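Local coordinates for protein purine nucleoside phosphorylase (Bacillus licheniformis, PDB 6DZD) that probably acts as a zinc-dependent purine nucleoside phosphorylase that cleaves adenosine, inosine and S-methyl-5'-thioadenosine with phosphate, and probably also deaminates adenosine, at residues G115-R120 with R169-N174; V135-P140 with A161-M166; V228-L233 with I238-I243; K68-L73 with H78-A83. All blocks are in the same frame, centred on the assembly; numbering follows the deposited sequence.

Contact 1: G115-R120 with R169-N174; sequences GLYTDR and RREGSN
Tyr117 and Glu171 meet through a single phenol-carboxylate hydrogen bond, which ties strand 115-118 of a mixed beta-sheet to the turn that follows helix 159-169. The pair illustrates how a strand and the end of a helix in an alpha/beta layer can be joined by two long side chains while their backbones stay well apart; the nearest CA atoms, those of Asp119 and Glu171, are 9.6 Å from each other. The Tyr117 side chain leaves the sheet with CG between the backbone N and the carbonyl carbon (chi1 81°), which sends the ring out toward the helix end. From the opposite direction comes Glu171, whose chain is bent at chi2 and brings the carboxylate back to the phenol. Tyr117 OH donates to Glu171 OE1 at 2.6 Å, with the acceptor close to the plane of the ring and at its edge. The carboxylate is turned steeply against that ring, the two planes being 72° apart, and the hydroxyl reaches OE1 from above the carboxylate plane. Glu171 CG lies 3.9 Å from Tyr117 CE1, well out of the ring plane, whereas OE1 is near it. Lys93 forms a salt bridge with the same OE1, while Trp167 packs edge-to-face with the tyrosine. Asp119 adds a second acid nearby, and the positive charge of Lys93, whose side chain it also touches, may ease the crowding of negative charge. The two carboxylates approach most closely where Asp119 OD2 stands 4.3 Å from Glu171 OE2.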
loop_
_atom_site.group_PDB
_atom_site.type_symbol
_atom_site.label_atom_id
_atom_site.label_comp_id
_atom_site.label_asym_id
_atom_site.label_seq_id
_atom_site.Cartn_x
_atom_site.Cartn_y
_atom_site.Cartn_z
ATOM N N GLY A 115 8.266 -0.404 -3.676
ATOM C CA GLY A 115 8.049 1.017 -3.485
ATOM C C GLY A 115 8.090 1.730 -4.822
ATOM O O GLY A 115 8.943 1.433 -5.668
ATOM N N LEU A 116 7.164 2.660 -5.040
ATOM C CA LEU A 116 7.085 3.369 -6.309
ATOM C C LEU A 116 6.850 4.848 -6.043
ATOM O O LEU A 116 6.108 5.208 -5.124
ATOM C CB LEU A 116 5.964 2.812 -7.194
ATOM C CG LEU A 116 6.045 1.354 -7.633
ATOM C CD1 LEU A 116 4.687 0.885 -8.099
ATOM C CD2 LEU A 116 7.112 1.144 -8.714
ATOM N N TYR A 117 7.491 5.703 -6.838
ATOM C CA TYR A 117 7.191 7.123 -6.777
ATOM C C TYR A 117 7.549 7.761 -8.104
ATOM O O TYR A 117 8.362 7.232 -8.859
ATOM C CB TYR A 117 7.923 7.791 -5.625
ATOM C CG TYR A 117 9.361 8.156 -5.876
ATOM C CD1 TYR A 117 9.694 9.401 -6.394
ATOM C CD2 TYR A 117 10.394 7.280 -5.539
ATOM C CE1 TYR A 117 11.014 9.765 -6.596
ATOM C CE2 TYR A 117 11.721 7.636 -5.734
ATOM C CZ TYR A 117 12.023 8.885 -6.268
ATOM O OH TYR A 117 13.323 9.265 -6.485
ATOM N N THR A 118 6.951 8.924 -8.368
ATOM C CA THR A 118 7.173 9.590 -9.645
ATOM C C THR A 118 6.888 11.077 -9.494
ATOM O O THR A 118 6.244 11.505 -8.533
ATOM C CB THR A 118 6.292 8.985 -10.751
ATOM O OG1 THR A 118 6.769 9.397 -12.039
ATOM C CG2 THR A 118 4.834 9.435 -10.596
ATOM N N ASP A 119 7.415 11.868 -10.437
ATOM C CA ASP A 119 7.055 13.280 -10.560
ATOM C C ASP A 119 6.388 13.597 -11.898
ATOM O O ASP A 119 6.139 14.772 -12.188
ATOM C CB ASP A 119 8.256 14.214 -10.333
ATOM C CG ASP A 119 9.431 13.950 -11.272
ATOM O OD1 ASP A 119 9.265 13.270 -12.307
ATOM O OD2 ASP A 119 10.544 14.445 -10.963
ATOM N N ARG A 120 6.102 12.571 -12.742
ATOM C CA ARG A 120 5.558 12.735 -14.081
ATOM C C ARG A 120 4.029 12.749 -14.046
ATOM O O ARG A 120 3.408 12.062 -13.226
ATOM C CB ARG A 120 6.040 11.600 -14.988
ATOM C CG ARG A 120 7.449 11.186 -14.722
ATOM C CD ARG A 120 8.445 12.189 -15.312
ATOM N NE ARG A 120 9.562 11.516 -15.984
ATOM C CZ ARG A 120 9.598 11.274 -17.294
ATOM N NH1 ARG A 120 8.586 11.683 -18.055
ATOM N NH2 ARG A 120 10.637 10.644 -17.839
ATOM N N ARG A 169 17.019 12.893 -0.185
ATOM C CA ARG A 169 18.388 12.874 -0.695
ATOM C C ARG A 169 18.479 12.935 -2.216
ATOM O O ARG A 169 19.398 13.557 -2.745
ATOM C CB ARG A 169 19.131 11.634 -0.176
ATOM C CG ARG A 169 19.330 11.618 1.349
ATOM C CD ARG A 169 20.068 10.381 1.843
ATOM N NE ARG A 169 21.438 10.727 2.258
ATOM C CZ ARG A 169 21.812 10.999 3.512
ATOM N NH1 ARG A 169 20.928 10.977 4.516
ATOM N NH2 ARG A 169 23.071 11.313 3.760
ATOM N N ARG A 170 17.568 12.301 -2.946
ATOM C CA ARG A 170 17.635 12.361 -4.403
ATOM C C ARG A 170 16.789 13.477 -4.990
ATOM O O ARG A 170 17.146 14.016 -6.045
ATOM C CB ARG A 170 17.162 11.051 -5.042
ATOM C CG ARG A 170 18.219 10.013 -5.311
ATOM C CD ARG A 170 18.233 8.971 -4.205
ATOM N NE ARG A 170 18.476 7.618 -4.703
ATOM C CZ ARG A 170 18.900 6.612 -3.941
ATOM N NH1 ARG A 170 19.088 5.410 -4.480
ATOM N NH2 ARG A 170 19.145 6.813 -2.640
ATOM N N GLU A 171 15.696 13.859 -4.323
ATOM C CA GLU A 171 14.735 14.777 -4.920
ATOM C C GLU A 171 14.720 16.159 -4.291
ATOM O O GLU A 171 14.044 17.042 -4.825
ATOM C CB GLU A 171 13.315 14.192 -4.838
ATOM C CG GLU A 171 13.214 12.755 -5.321
ATOM C CD GLU A 171 13.484 12.607 -6.817
ATOM O OE1 GLU A 171 14.128 11.623 -7.231
ATOM O OE2 GLU A 171 13.030 13.476 -7.579
ATOM N N GLY A 172 15.471 16.385 -3.212
ATOM C CA GLY A 172 15.474 17.691 -2.590
ATOM C C GLY A 172 14.228 18.030 -1.815
ATOM O O GLY A 172 13.937 19.213 -1.613
ATOM N N SER A 173 13.488 17.028 -1.351
ATOM C CA SER A 173 12.324 17.328 -0.535
ATOM C C SER A 173 12.757 17.884 0.818
ATOM O O SER A 173 13.800 17.521 1.374
ATOM C CB SER A 173 11.440 16.084 -0.311
ATOM O OG SER A 173 10.674 15.724 -1.465
ATOM N N ASN A 174 11.964 18.809 1.319
ATOM C CA ASN A 174 11.977 19.130 2.731
ATOM C C ASN A 174 11.027 18.163 3.425
ATOM O O ASN A 174 9.853 18.078 3.027
ATOM C CB ASN A 174 11.543 20.568 2.951
ATOM C CG ASN A 174 11.514 20.973 4.413
ATOM O OD1 ASN A 174 11.622 20.144 5.326
ATOM N ND2 ASN A 174 11.329 22.273 4.641
#

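Contact 2: V135-P140 with A161-M166; sequences VYFYDP and ASMVDM
Phe137 offers one face of its ring to Met163, in a helix-on-sheet contact where helix 159-169 packs on strand 133-139 at Phe137. Three kinds of apolar interaction can be separated here. The first is CH-pi: Met163 CG sits 3.5 Å from the centroid of the Phe137 ring and only 3° off its normal, nearly over the centre. A methionine chi1 of -172°, with CG anti to the backbone N, carries that methylene out over the ring, and CB accompanies it above the far rim, 3.6 Å from Phe137 CZ. The second is Met-aromatic. Bent at chi2 and chi3, the chain takes Met163 SD onward above the same face, where it stands at a greater distance, 5.0 Å from the Phe137 centroid; the closer touch is therefore made by the methylenes. The third is aliphatic packing at the rim, one helical residue further on, where Val164 meets the ring near its plane instead of over its face. Leu233 of helix 225-236 touches both Phe137 and Val164, so the aromatic side chain is enclosed in the hydrophobic layer between sheet and helices. The rim contact is made by a single methyl, Val164 CG2, 4.0 Å from Phe137 CE2.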
loop_
_atom_site.group_PDB
_atom_site.type_symbol
_atom_site.label_atom_id
_atom_site.label_comp_id
_atom_site.label_asym_id
_atom_site.label_seq_id
_atom_site.Cartn_x
_atom_site.Cartn_y
_atom_site.Cartn_z
ATOM N N VAL A 135 1.298 2.461 2.222
ATOM C CA VAL A 135 1.688 3.816 2.595
ATOM C C VAL A 135 1.611 4.724 1.372
ATOM O O VAL A 135 1.977 4.330 0.260
ATOM C CB VAL A 135 3.090 3.849 3.226
ATOM C CG1 VAL A 135 3.323 5.199 3.870
ATOM C CG2 VAL A 135 3.220 2.735 4.269
ATOM N N TYR A 136 1.108 5.935 1.573
ATOM C CA TYR A 136 1.048 6.937 0.523
ATOM C C TYR A 136 1.960 8.102 0.882
ATOM O O TYR A 136 2.161 8.421 2.053
ATOM C CB TYR A 136 -0.381 7.440 0.308
ATOM C CG TYR A 136 -1.403 6.384 -0.041
ATOM C CD1 TYR A 136 -1.876 5.503 0.922
ATOM C CD2 TYR A 136 -1.921 6.280 -1.327
ATOM C CE1 TYR A 136 -2.837 4.532 0.616
ATOM C CE2 TYR A 136 -2.880 5.316 -1.642
ATOM C CZ TYR A 136 -3.334 4.444 -0.658
ATOM O OH TYR A 136 -4.279 3.486 -0.923
ATOM N N PHE A 137 2.519 8.736 -0.135
ATOM C CA PHE A 137 3.462 9.821 0.077
ATOM C C PHE A 137 3.138 10.924 -0.905
ATOM O O PHE A 137 3.024 10.669 -2.105
ATOM C CB PHE A 137 4.908 9.370 -0.137
ATOM C CG PHE A 137 5.346 8.247 0.749
ATOM C CD1 PHE A 137 5.028 6.928 0.428
ATOM C CD2 PHE A 137 6.113 8.502 1.875
ATOM C CE1 PHE A 137 5.455 5.890 1.234
ATOM C CE2 PHE A 137 6.552 7.492 2.682
ATOM C CZ PHE A 137 6.228 6.181 2.370
ATOM N N TYR A 138 3.057 12.153 -0.416
ATOM C CA TYR A 138 2.777 13.275 -1.294
ATOM C C TYR A 138 3.547 14.493 -0.821
ATOM O O TYR A 138 3.430 14.887 0.344
ATOM C CB TYR A 138 1.278 13.559 -1.334
ATOM C CG TYR A 138 0.927 14.762 -2.153
ATOM C CD1 TYR A 138 1.631 15.079 -3.320
ATOM C CD2 TYR A 138 -0.114 15.589 -1.769
ATOM C CE1 TYR A 138 1.294 16.189 -4.066
ATOM C CE2 TYR A 138 -0.451 16.702 -2.511
ATOM C CZ TYR A 138 0.247 16.992 -3.650
ATOM O OH TYR A 138 -0.117 18.087 -4.367
ATOM N N ASP A 139 4.350 15.066 -1.718
ATOM C CA ASP A 139 5.019 16.343 -1.482
ATOM C C ASP A 139 4.408 17.401 -2.393
ATOM O O ASP A 139 4.715 17.440 -3.592
ATOM C CB ASP A 139 6.525 16.220 -1.730
ATOM C CG ASP A 139 7.290 17.495 -1.393
ATOM O OD1 ASP A 139 6.681 18.579 -1.304
ATOM O OD2 ASP A 139 8.523 17.410 -1.229
ATOM N N PRO A 140 3.574 18.297 -1.881
ATOM C CA PRO A 140 2.957 19.294 -2.765
ATOM C C PRO A 140 3.922 20.345 -3.243
ATOM O O PRO A 140 3.628 21.011 -4.237
ATOM C CB PRO A 140 1.849 19.898 -1.902
ATOM C CG PRO A 140 2.232 19.604 -0.492
ATOM C CD PRO A 140 3.190 18.461 -0.471
ATOM N N ALA A 161 10.656 4.413 5.608
ATOM C CA ALA A 161 11.629 5.462 5.871
ATOM C C ALA A 161 12.540 5.685 4.674
ATOM O O ALA A 161 13.035 6.802 4.477
ATOM C CB ALA A 161 12.449 5.128 7.114
ATOM N N SER A 162 12.770 4.645 3.863
ATOM C CA SER A 162 13.589 4.813 2.669
ATOM C C SER A 162 12.909 5.714 1.652
ATOM O O SER A 162 13.571 6.477 0.947
ATOM C CB SER A 162 13.886 3.456 2.039
ATOM O OG SER A 162 14.834 2.735 2.796
ATOM N N MET A 163 11.589 5.656 1.565
ATOM C CA MET A 163 10.909 6.564 0.657
ATOM C C MET A 163 11.204 8.002 1.030
ATOM O O MET A 163 11.491 8.829 0.158
ATOM C CB MET A 163 9.401 6.314 0.660
ATOM C CG MET A 163 8.715 7.124 -0.415
ATOM S SD MET A 163 9.123 6.504 -2.064
ATOM C CE MET A 163 8.073 5.031 -2.118
ATOM N N VAL A 164 11.130 8.317 2.328
ATOM C CA VAL A 164 11.376 9.678 2.785
ATOM C C VAL A 164 12.843 10.045 2.600
ATOM O O VAL A 164 13.168 11.165 2.184
ATOM C CB VAL A 164 10.934 9.840 4.249
ATOM C CG1 VAL A 164 11.278 11.215 4.740
ATOM C CG2 VAL A 164 9.451 9.559 4.402
ATOM N N ASP A 165 13.754 9.111 2.895
ATOM C CA ASP A 165 15.174 9.388 2.694
ATOM C C ASP A 165 15.487 9.588 1.210
ATOM O O ASP A 165 16.357 10.393 0.851
ATOM C CB ASP A 165 16.024 8.271 3.317
ATOM C CG ASP A 165 17.481 8.694 3.529
ATOM O OD1 ASP A 165 17.726 9.728 4.218
ATOM O OD2 ASP A 165 18.393 8.006 2.991
ATOM N N MET A 166 14.792 8.844 0.337
ATOM C CA MET A 166 14.964 8.982 -1.108
ATOM C C MET A 166 14.421 10.311 -1.613
ATOM O O MET A 166 14.982 10.889 -2.548
ATOM C CB MET A 166 14.296 7.820 -1.841
ATOM C CG MET A 166 14.999 7.383 -3.096
ATOM S SD MET A 166 14.720 5.621 -3.447
ATOM C CE MET A 166 16.221 4.878 -2.797
#

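Contact 3: V228-L233 with I238-I243; sequences VNRQLL and IPNGQI
Leu233 is gripped through both its backbone and its side chain by the chain that leaves helix 225-236, and this is the tightly packed part of the contact. Ile238 N donates to Leu233 O at 3.0 Å with an N-H...O angle of 159°, joining residues five apart as the chain turns back along the helix. Beyond this bond the two side chains lie alongside each other and point the same way, Leu233 CD2 being 4.0 Å from Ile238 CD1. Ile243 crosses obliquely: its CD1 rests 3.6 Å from Leu233 CB, and its CG2 and CD1 both border the leucine methyl CD1. Three branched aliphatic chains thus close the buried side.

The solvent side is looser and polar. Arg230, its CG anti to the backbone N (chi1 -172°), lays that methylene across Ile243 CG2 at 4.0 Å, then bends at chi3 so that the guanidinium turns to Asn240. There NH2 gives a poorly directed, weak hydrogen bond to Asn240 OD1, the acceptor lying at the guanidinium edge with the guanidinium and amide planes 57° apart. A salt bridge from NH1 to Glu227 provides a second anchor. In the fold, the helix and the returning loop pack together on strand 179-182 through Ala180, with Val164 of helix 159-169 beside Leu233 and Ile238, just before the loop enters edge strand 243-245.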
loop_
_atom_site.group_PDB
_atom_site.type_symbol
_atom_site.label_atom_id
_atom_site.label_comp_id
_atom_site.label_asym_id
_atom_site.label_seq_id
_atom_site.Cartn_x
_atom_site.Cartn_y
_atom_site.Cartn_z
ATOM N N VAL A 228 4.175 0.851 13.628
ATOM C CA VAL A 228 5.606 0.842 13.381
ATOM C C VAL A 228 5.920 1.690 12.167
ATOM O O VAL A 228 6.913 2.425 12.144
ATOM C CB VAL A 228 6.117 -0.594 13.201
ATOM C CG1 VAL A 228 7.624 -0.587 13.051
ATOM C CG2 VAL A 228 5.674 -1.464 14.357
ATOM N N ASN A 229 5.094 1.589 11.129
ATOM C CA ASN A 229 5.320 2.422 9.960
ATOM C C ASN A 229 5.087 3.896 10.278
ATOM O O ASN A 229 5.885 4.753 9.877
ATOM C CB ASN A 229 4.451 1.945 8.805
ATOM C CG ASN A 229 5.025 0.723 8.136
ATOM O OD1 ASN A 229 5.927 0.822 7.305
ATOM N ND2 ASN A 229 4.528 -0.442 8.509
ATOM N N ARG A 230 4.025 4.218 11.016
ATOM C CA ARG A 230 3.853 5.608 11.420
ATOM C C ARG A 230 5.062 6.093 12.205
ATOM O O ARG A 230 5.536 7.217 12.001
ATOM C CB ARG A 230 2.581 5.782 12.234
ATOM C CG ARG A 230 2.261 7.228 12.504
ATOM C CD ARG A 230 1.403 7.375 13.766
ATOM N NE ARG A 230 2.148 7.053 14.978
ATOM C CZ ARG A 230 3.007 7.893 15.550
ATOM N NH1 ARG A 230 3.660 7.545 16.650
ATOM N NH2 ARG A 230 3.215 9.088 15.011
ATOM N N GLN A 231 5.596 5.246 13.082
ATOM C CA GLN A 231 6.788 5.621 13.827
ATOM C C GLN A 231 7.960 5.838 12.888
ATOM O O GLN A 231 8.755 6.763 13.083
ATOM C CB GLN A 231 7.115 4.558 14.874
ATOM C CG GLN A 231 6.230 4.605 16.105
ATOM C CD GLN A 231 6.736 3.733 17.240
ATOM O OE1 GLN A 231 7.938 3.652 17.493
ATOM N NE2 GLN A 231 5.812 3.098 17.953
ATOM N N LEU A 232 8.057 5.028 11.833
ATOM C CA LEU A 232 9.181 5.153 10.922
ATOM C C LEU A 232 9.106 6.422 10.083
ATOM O O LEU A 232 10.149 7.006 9.765
ATOM C CB LEU A 232 9.241 3.932 10.023
ATOM C CG LEU A 232 9.773 2.702 10.747
ATOM C CD1 LEU A 232 9.334 1.449 9.992
ATOM C CD2 LEU A 232 11.292 2.787 10.898
ATOM N N LEU A 233 7.889 6.882 9.752
ATOM C CA LEU A 233 7.724 8.156 9.052
ATOM C C LEU A 233 8.133 9.329 9.937
ATOM O O LEU A 233 8.871 10.218 9.495
ATOM C CB LEU A 233 6.276 8.318 8.589
ATOM C CG LEU A 233 5.757 7.279 7.591
ATOM C CD1 LEU A 233 4.249 7.420 7.331
ATOM C CD2 LEU A 233 6.528 7.362 6.294
ATOM N N ILE A 238 8.884 13.158 8.825
ATOM C CA ILE A 238 7.545 13.651 8.520
ATOM C C ILE A 238 6.886 14.078 9.827
ATOM O O ILE A 238 6.889 13.293 10.792
ATOM C CB ILE A 238 6.726 12.580 7.814
ATOM C CG1 ILE A 238 7.332 12.263 6.451
ATOM C CG2 ILE A 238 5.321 13.051 7.641
ATOM C CD1 ILE A 238 6.479 11.323 5.640
ATOM N N PRO A 239 6.314 15.281 9.900
ATOM C CA PRO A 239 5.622 15.680 11.131
ATOM C C PRO A 239 4.389 14.817 11.351
ATOM O O PRO A 239 3.665 14.485 10.410
ATOM C CB PRO A 239 5.251 17.151 10.888
ATOM C CG PRO A 239 5.686 17.498 9.537
ATOM C CD PRO A 239 6.215 16.285 8.831
ATOM N N ASN A 240 4.181 14.413 12.610
ATOM C CA ASN A 240 3.091 13.492 12.914
ATOM C C ASN A 240 1.736 14.058 12.492
ATOM O O ASN A 240 0.836 13.295 12.115
ATOM C CB ASN A 240 3.094 13.147 14.403
ATOM C CG ASN A 240 2.154 11.986 14.729
ATOM O OD1 ASN A 240 1.964 11.076 13.907
ATOM N ND2 ASN A 240 1.558 12.011 15.926
ATOM N N GLY A 241 1.580 15.388 12.548
ATOM C CA GLY A 241 0.337 16.008 12.133
ATOM C C GLY A 241 0.005 15.772 10.674
ATOM O O GLY A 241 -1.169 15.803 10.292
ATOM N N GLN A 242 1.020 15.527 9.842
ATOM C CA GLN A 242 0.833 15.305 8.415
ATOM C C GLN A 242 0.747 13.823 8.057
ATOM O O GLN A 242 0.975 13.461 6.896
ATOM C CB GLN A 242 1.955 15.970 7.626
ATOM C CG GLN A 242 1.641 17.383 7.189
ATOM C CD GLN A 242 2.884 18.244 7.084
ATOM O OE1 GLN A 242 2.915 19.367 7.599
ATOM N NE2 GLN A 242 3.911 17.730 6.411
ATOM N N ILE A 243 0.466 12.958 9.031
ATOM C CA ILE A 243 0.261 11.531 8.793
ATOM C C ILE A 243 -1.147 11.148 9.253
ATOM O O ILE A 243 -1.548 11.450 10.386
ATOM C CB ILE A 243 1.333 10.674 9.496
ATOM C CG1 ILE A 243 2.726 11.129 9.084
ATOM C CG2 ILE A 243 1.150 9.190 9.177
ATOM C CD1 ILE A 243 3.805 10.498 9.912
#

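Contact 4: K68-L73 with H78-A83; sequences KVADIL and HDWVFA
The indole of Trp80 is met at its edge by Leu73, whose CD1 lies in the ring plane, 3.6 Å from Trp80 CH2 and 3.7 Å from CZ2. Ala70 and Val69 approach obliquely: Ala70 CB is 4.2 Å from Trp80 CE2, and Val69 CG1 comes more loosely to CH2. Neighbouring strands of the same sheet add to its surroundings, with the Phe124 ring inclined by only about 20° to the indole and Met271 and Phe273 of strand 270-276 also touching it.

This is an example of a helix bound to the strand that follows it by one large aromatic anchor. Helix 59-72 ends just before Leu73, a short loop turns the chain, and edge strand 80-82 runs back into a mixed sheet. The indole, with CG anti to the carbonyl carbon and beside the backbone N (chi1 -70°), projects from the strand to the last turn of the helix. The leucine side chain crosses it at about a right angle, with one methyl, CD1, at the six-membered part of the ring.

Near the five-membered part, Ala70 CB stands 4.0 Å from Trp80 NE1, but that is packing alone; the indole N-H is bonded to Thr75 OG1 in the connecting loop. The same hydroxyl is hydrogen-bonded to Ala70 O, and one threonine therefore links the helix to the tryptophan. The chemistry implies a division of labour: between the two segments the contact is apolar and depends on shape, while the buried polar N-H is satisfied by the loop that joins them.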
loop_
_atom_site.group_PDB
_atom_site.type_symbol
_atom_site.label_atom_id
_atom_site.label_comp_id
_atom_site.label_asym_id
_atom_site.label_seq_id
_atom_site.Cartn_x
_atom_site.Cartn_y
_atom_site.Cartn_z
ATOM N N LYS A 68 -11.734 -1.772 -15.185
ATOM C CA LYS A 68 -12.866 -1.052 -14.613
ATOM C C LYS A 68 -12.397 0.051 -13.682
ATOM O O LYS A 68 -12.921 1.172 -13.733
ATOM C CB LYS A 68 -13.790 -2.006 -13.862
ATOM C CG LYS A 68 -14.580 -1.321 -12.753
ATOM C CD LYS A 68 -15.904 -2.026 -12.489
ATOM C CE LYS A 68 -16.735 -1.362 -11.385
ATOM N NZ LYS A 68 -17.947 -2.187 -11.057
ATOM N N VAL A 69 -11.372 -0.223 -12.869
ATOM C CA VAL A 69 -10.874 0.813 -11.974
ATOM C C VAL A 69 -10.246 1.948 -12.767
ATOM O O VAL A 69 -10.500 3.125 -12.491
ATOM C CB VAL A 69 -9.890 0.229 -10.947
ATOM C CG1 VAL A 69 -9.291 1.360 -10.130
ATOM C CG2 VAL A 69 -10.599 -0.778 -10.056
ATOM N N ALA A 70 -9.469 1.619 -13.800
ATOM C CA ALA A 70 -8.869 2.656 -14.632
ATOM C C ALA A 70 -9.934 3.547 -15.258
ATOM O O ALA A 70 -9.758 4.768 -15.373
ATOM C CB ALA A 70 -8.010 2.012 -15.720
ATOM N N ASP A 71 -11.055 2.956 -15.657
ATOM C CA ASP A 71 -12.092 3.745 -16.313
ATOM C C ASP A 71 -12.861 4.621 -15.315
ATOM O O ASP A 71 -13.335 5.699 -15.673
ATOM C CB ASP A 71 -13.016 2.810 -17.100
ATOM C CG ASP A 71 -12.333 2.182 -18.337
ATOM O OD1 ASP A 71 -11.109 2.367 -18.580
ATOM O OD2 ASP A 71 -13.043 1.481 -19.084
ATOM N N ILE A 72 -13.010 4.186 -14.066
ATOM C CA ILE A 72 -13.667 5.044 -13.086
ATOM C C ILE A 72 -12.837 6.297 -12.842
ATOM O O ILE A 72 -13.370 7.410 -12.785
ATOM C CB ILE A 72 -13.948 4.262 -11.788
ATOM C CG1 ILE A 72 -15.047 3.211 -12.046
ATOM C CG2 ILE A 72 -14.369 5.231 -10.681
ATOM C CD1 ILE A 72 -15.081 2.052 -11.074
ATOM N N LEU A 73 -11.522 6.143 -12.728
ATOM C CA LEU A 73 -10.595 7.257 -12.579
ATOM C C LEU A 73 -10.367 8.013 -13.884
ATOM O O LEU A 73 -9.510 8.907 -13.928
ATOM C CB LEU A 73 -9.266 6.742 -12.023
ATOM C CG LEU A 73 -9.362 6.021 -10.679
ATOM C CD1 LEU A 73 -8.115 5.200 -10.441
ATOM C CD2 LEU A 73 -9.535 7.010 -9.556
ATOM N N HIS A 78 -2.896 1.768 -19.921
ATOM C CA HIS A 78 -1.570 1.861 -20.522
ATOM C C HIS A 78 -0.639 2.777 -19.749
ATOM O O HIS A 78 0.581 2.626 -19.851
ATOM C CB HIS A 78 -1.687 2.343 -21.973
ATOM C CG HIS A 78 -2.305 1.332 -22.885
ATOM N ND1 HIS A 78 -3.664 1.096 -22.919
ATOM C CD2 HIS A 78 -1.749 0.465 -23.765
ATOM C CE1 HIS A 78 -3.920 0.139 -23.795
ATOM N NE2 HIS A 78 -2.776 -0.257 -24.326
ATOM N N ASP A 79 -1.183 3.726 -18.991
ATOM C CA ASP A 79 -0.382 4.660 -18.214
ATOM C C ASP A 79 -0.245 4.224 -16.753
ATOM O O ASP A 79 0.090 5.047 -15.889
ATOM C CB ASP A 79 -0.973 6.066 -18.306
ATOM C CG ASP A 79 -1.170 6.526 -19.743
ATOM O OD1 ASP A 79 -0.249 6.346 -20.577
ATOM O OD2 ASP A 79 -2.265 7.066 -20.033
ATOM N N TRP A 80 -0.486 2.947 -16.463
ATOM C CA TRP A 80 -0.323 2.403 -15.128
ATOM C C TRP A 80 0.968 1.582 -15.036
ATOM O O TRP A 80 1.461 1.040 -16.032
ATOM C CB TRP A 80 -1.524 1.537 -14.748
ATOM C CG TRP A 80 -2.766 2.310 -14.514
ATOM C CD1 TRP A 80 -3.419 3.106 -15.416
ATOM C CD2 TRP A 80 -3.522 2.374 -13.297
ATOM N NE1 TRP A 80 -4.527 3.664 -14.832
ATOM C CE2 TRP A 80 -4.615 3.233 -13.531
ATOM C CE3 TRP A 80 -3.380 1.793 -12.034
ATOM C CZ2 TRP A 80 -5.563 3.526 -12.547
ATOM C CZ3 TRP A 80 -4.329 2.083 -11.054
ATOM C CH2 TRP A 80 -5.408 2.940 -11.322
ATOM N N VAL A 81 1.518 1.498 -13.818
ATOM C CA VAL A 81 2.752 0.763 -13.561
ATOM C C VAL A 81 2.581 -0.100 -12.317
ATOM O O VAL A 81 2.199 0.405 -11.255
ATOM C CB VAL A 81 3.956 1.705 -13.386
ATOM C CG1 VAL A 81 5.186 0.894 -13.125
ATOM C CG2 VAL A 81 4.122 2.592 -14.615
ATOM N N PHE A 82 2.925 -1.386 -12.441
ATOM C CA PHE A 82 2.747 -2.387 -11.399
ATOM C C PHE A 82 4.095 -2.991 -11.020
ATOM O O PHE A 82 5.076 -2.880 -11.760
ATOM C CB PHE A 82 1.758 -3.485 -11.864
ATOM C CG PHE A 82 0.314 -3.045 -11.856
ATOM C CD1 PHE A 82 -0.134 -2.069 -12.744
ATOM C CD2 PHE A 82 -0.590 -3.594 -10.975
ATOM C CE1 PHE A 82 -1.462 -1.647 -12.735
ATOM C CE2 PHE A 82 -1.917 -3.180 -10.971
ATOM C CZ PHE A 82 -2.351 -2.212 -11.852
ATOM N N ALA A 83 4.142 -3.637 -9.851
ATOM C CA ALA A 83 5.384 -4.180 -9.311
ATOM C C ALA A 83 5.266 -5.672 -9.049
ATOM O O ALA A 83 4.204 -6.177 -8.672
ATOM C CB ALA A 83 5.793 -3.502 -8.007
#

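Followed from the N terminus, the chain first closes contact 4, a short local loop that returns from helix 59-72 to strand 80-82 at the edge of one mixed sheet. Contact 1 then opens on strand 115-118 of the other mixed sheet and closes 49 residues later, beyond helix 159-169. Contact 2 is nested within that loop and touches contact 1 directly, Ser173 OG probably bonding to Asp139 OD2. Contact 3 follows in series as another short loop, and Leu233 and Ile238 extend the apolar cluster of contact 2. No pair of loops crosses. Contact 4 meets the others only where Leu116 touches Val81.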